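Local coordinates for cytoplasmic protein (Cryptococcus neoformans var. grubii serotype A, PDB 7LPQ) that probably hydrolyses steryl beta-glucosides, as a fungal member of glycoside hydrolase family 5, at residues F194-W199 / L291-S296. Sequence-based numbering, arbitrary orientation.
Sequences FPAMIW and LKKGPS. With YAJ (~{N}-[(3~{R},5~{S})-5-(hydroxymethyl)-1-methyl-pyrrolidin-3-yl]-2-(3-oxidanylidene-4~{H}-1,4-benzoxazin-6-yl)ethanamide), chain E.
K293 stretches its side chain alongside the P195-I198 turn, where CD, CE and NZ meet A196, and ends at the A196 carbonyl. CG stands anti to the backbone N (chi1 -179°) and the rest of the chain is extended, which carries the ammonium group across to the other loop. There NZ donates to A196 O at 2.8 Å, arriving in the carbonyl plane on a lone pair, with a C=O...N angle of 131°. The approach is flanked by carbon: CD and CE of K293 both lie 3.7 Å from A196 O, and A196 CB is 3.8 Å from NZ. A water accepts from A196 N at 3.2 Å and, weakly, from K293 NZ, so the lysine reaches both peptides flanking A196, one directly and one through solvent.

The receiving backbone is a type II beta turn, closed by a weak bond from I198 N to P195 O; A196 and M197 are its central residues, and the peptide joining them presents its oxygen to the lysine. Beside this polar grip, the I198 CD1 methyl rests against backbone, 3.9 Å from K293 O and 4.2 Å from G294 CA, with no hydrophobic side chain of 291-296 meeting it. CG2 turns over one face of the F194 ring, toward its rim. G294 has positive phi (70°), and its carbonyl accepts from S296 OG at 2.6 Å.

Just past the turn, W199 touches the bound ligand YAJ edge-on, CZ2 to C04 at 3.6 Å, and its NE1 bonds weakly to E588, which also holds YAJ. K293 ties the A196 part of the turn, away from the ligand, to 291-296. M197 packs on helix 456-461, while backbone hydrogen bonds join G294 and S296 to W316 and Q314 of strand 311-319.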
# COMPACT_ATOMS: atom_id res chain seq x y z
N PHE A 194 3.97 22.17 3.32
CA PHE A 194 4.48 21.03 2.54
C PHE A 194 3.54 20.77 1.37
O PHE A 194 2.36 20.46 1.59
CB PHE A 194 4.58 19.81 3.47
CG PHE A 194 5.45 18.70 2.95
CD1 PHE A 194 6.69 18.97 2.40
CD2 PHE A 194 5.02 17.39 3.01
CE1 PHE A 194 7.49 17.94 1.92
CE2 PHE A 194 5.81 16.36 2.53
CZ PHE A 194 7.04 16.64 1.98
N PRO A 195 4.00 20.92 0.13
CA PRO A 195 3.08 20.78 -1.02
C PRO A 195 2.39 19.42 -1.04
O PRO A 195 2.91 18.42 -0.55
CB PRO A 195 4.00 20.96 -2.24
CG PRO A 195 5.10 21.84 -1.74
CD PRO A 195 5.32 21.45 -0.28
N ALA A 196 1.20 19.42 -1.63
CA ALA A 196 0.36 18.24 -1.60
C ALA A 196 0.98 17.11 -2.43
O ALA A 196 1.32 17.30 -3.60
CB ALA A 196 -1.03 18.57 -2.13
N MET A 197 1.14 15.95 -1.78
CA MET A 197 1.60 14.73 -2.43
C MET A 197 2.94 14.93 -3.14
O MET A 197 3.23 14.26 -4.13
CB MET A 197 0.56 14.20 -3.40
CG MET A 197 -0.77 13.79 -2.73
SD MET A 197 -0.56 12.58 -1.40
CE MET A 197 -0.01 11.16 -2.35
N ILE A 198 3.77 15.83 -2.62
CA ILE A 198 5.10 15.96 -3.19
C ILE A 198 6.04 14.86 -2.69
O ILE A 198 7.04 14.55 -3.35
CB ILE A 198 5.71 17.34 -2.87
CG1 ILE A 198 6.94 17.58 -3.75
CG2 ILE A 198 6.07 17.44 -1.39
CD1 ILE A 198 7.37 19.03 -3.82
N TRP A 199 5.74 14.25 -1.54
CA TRP A 199 6.65 13.27 -0.96
C TRP A 199 6.98 12.15 -1.95
O TRP A 199 8.10 11.61 -1.93
CB TRP A 199 6.05 12.68 0.32
CG TRP A 199 4.88 11.79 0.11
CD1 TRP A 199 3.57 12.12 0.22
CD2 TRP A 199 4.91 10.40 -0.25
NE1 TRP A 199 2.77 11.03 -0.05
CE2 TRP A 199 3.57 9.96 -0.34
CE3 TRP A 199 5.93 9.48 -0.50
CZ2 TRP A 199 3.23 8.65 -0.67
CZ3 TRP A 199 5.59 8.18 -0.83
CH2 TRP A 199 4.26 7.78 -0.91
N LEU A 291 4.80 11.16 -12.69
CA LEU A 291 4.72 12.11 -11.58
C LEU A 291 5.90 13.08 -11.60
O LEU A 291 7.05 12.66 -11.44
CB LEU A 291 4.66 11.39 -10.23
CG LEU A 291 4.72 12.34 -9.03
CD1 LEU A 291 3.66 13.43 -9.14
CD2 LEU A 291 4.58 11.59 -7.72
N LYS A 292 5.61 14.37 -11.77
CA LYS A 292 6.55 15.44 -11.51
C LYS A 292 5.82 16.51 -10.70
O LYS A 292 4.65 16.79 -10.96
CB LYS A 292 7.11 16.05 -12.80
CG LYS A 292 7.76 15.06 -13.76
CD LYS A 292 6.78 14.56 -14.80
CE LYS A 292 7.43 14.40 -16.17
NZ LYS A 292 6.41 14.13 -17.23
N LYS A 293 6.50 17.09 -9.72
CA LYS A 293 5.92 18.21 -8.98
C LYS A 293 7.01 18.89 -8.17
O LYS A 293 7.85 18.23 -7.56
CB LYS A 293 4.79 17.75 -8.06
CG LYS A 293 4.15 18.90 -7.30
CD LYS A 293 2.80 18.56 -6.71
CE LYS A 293 2.11 19.81 -6.19
NZ LYS A 293 0.99 19.53 -5.25
N GLY A 294 6.98 20.22 -8.17
CA GLY A 294 7.98 21.01 -7.48
C GLY A 294 9.32 20.93 -8.17
O GLY A 294 9.43 20.47 -9.31
N PRO A 295 10.38 21.38 -7.50
CA PRO A 295 11.71 21.35 -8.12
C PRO A 295 12.08 19.93 -8.50
O PRO A 295 12.10 19.03 -7.66
CB PRO A 295 12.63 21.92 -7.04
CG PRO A 295 11.72 22.63 -6.07
CD PRO A 295 10.41 21.89 -6.12
N SER A 296 12.37 19.72 -9.79
CA SER A 296 12.59 18.39 -10.34
C SER A 296 13.92 18.34 -11.08
O SER A 296 13.97 18.47 -12.31
CB SER A 296 11.45 17.99 -11.28
OG SER A 296 10.19 18.39 -10.74
C10 YAJ E . -0.58 3.26 -6.88
C13 YAJ E . -1.25 5.33 -8.67
C20 YAJ E . 0.93 5.68 -0.71
C21 YAJ E . -0.39 5.73 -0.06
C22 YAJ E . -0.39 5.52 1.44
C01 YAJ E . -2.35 7.11 -0.20
C03 YAJ E . -0.64 7.12 -1.87
C04 YAJ E . 0.76 6.39 -2.09
C06 YAJ E . 0.99 5.71 -4.53
C08 YAJ E . 1.22 4.70 -5.67
C09 YAJ E . 0.12 4.48 -6.75
C11 YAJ E . -1.57 3.07 -7.86
C12 YAJ E . -1.93 4.09 -8.78
C14 YAJ E . -0.24 5.49 -7.67
C16 YAJ E . -2.62 6.25 -10.52
C18 YAJ E . -3.46 5.07 -10.46
N02 YAJ E . -0.86 7.10 -0.43
N05 YAJ E . 0.96 5.45 -3.21
N15 YAJ E . -1.60 6.38 -9.61
O07 YAJ E . 0.83 6.90 -4.85
O17 YAJ E . -2.91 7.18 -11.29
O19 YAJ E . -2.88 3.90 -9.73
O23 YAJ E . 0.54 6.38 2.08
O HOH W 1 0.31 22.06 -3.25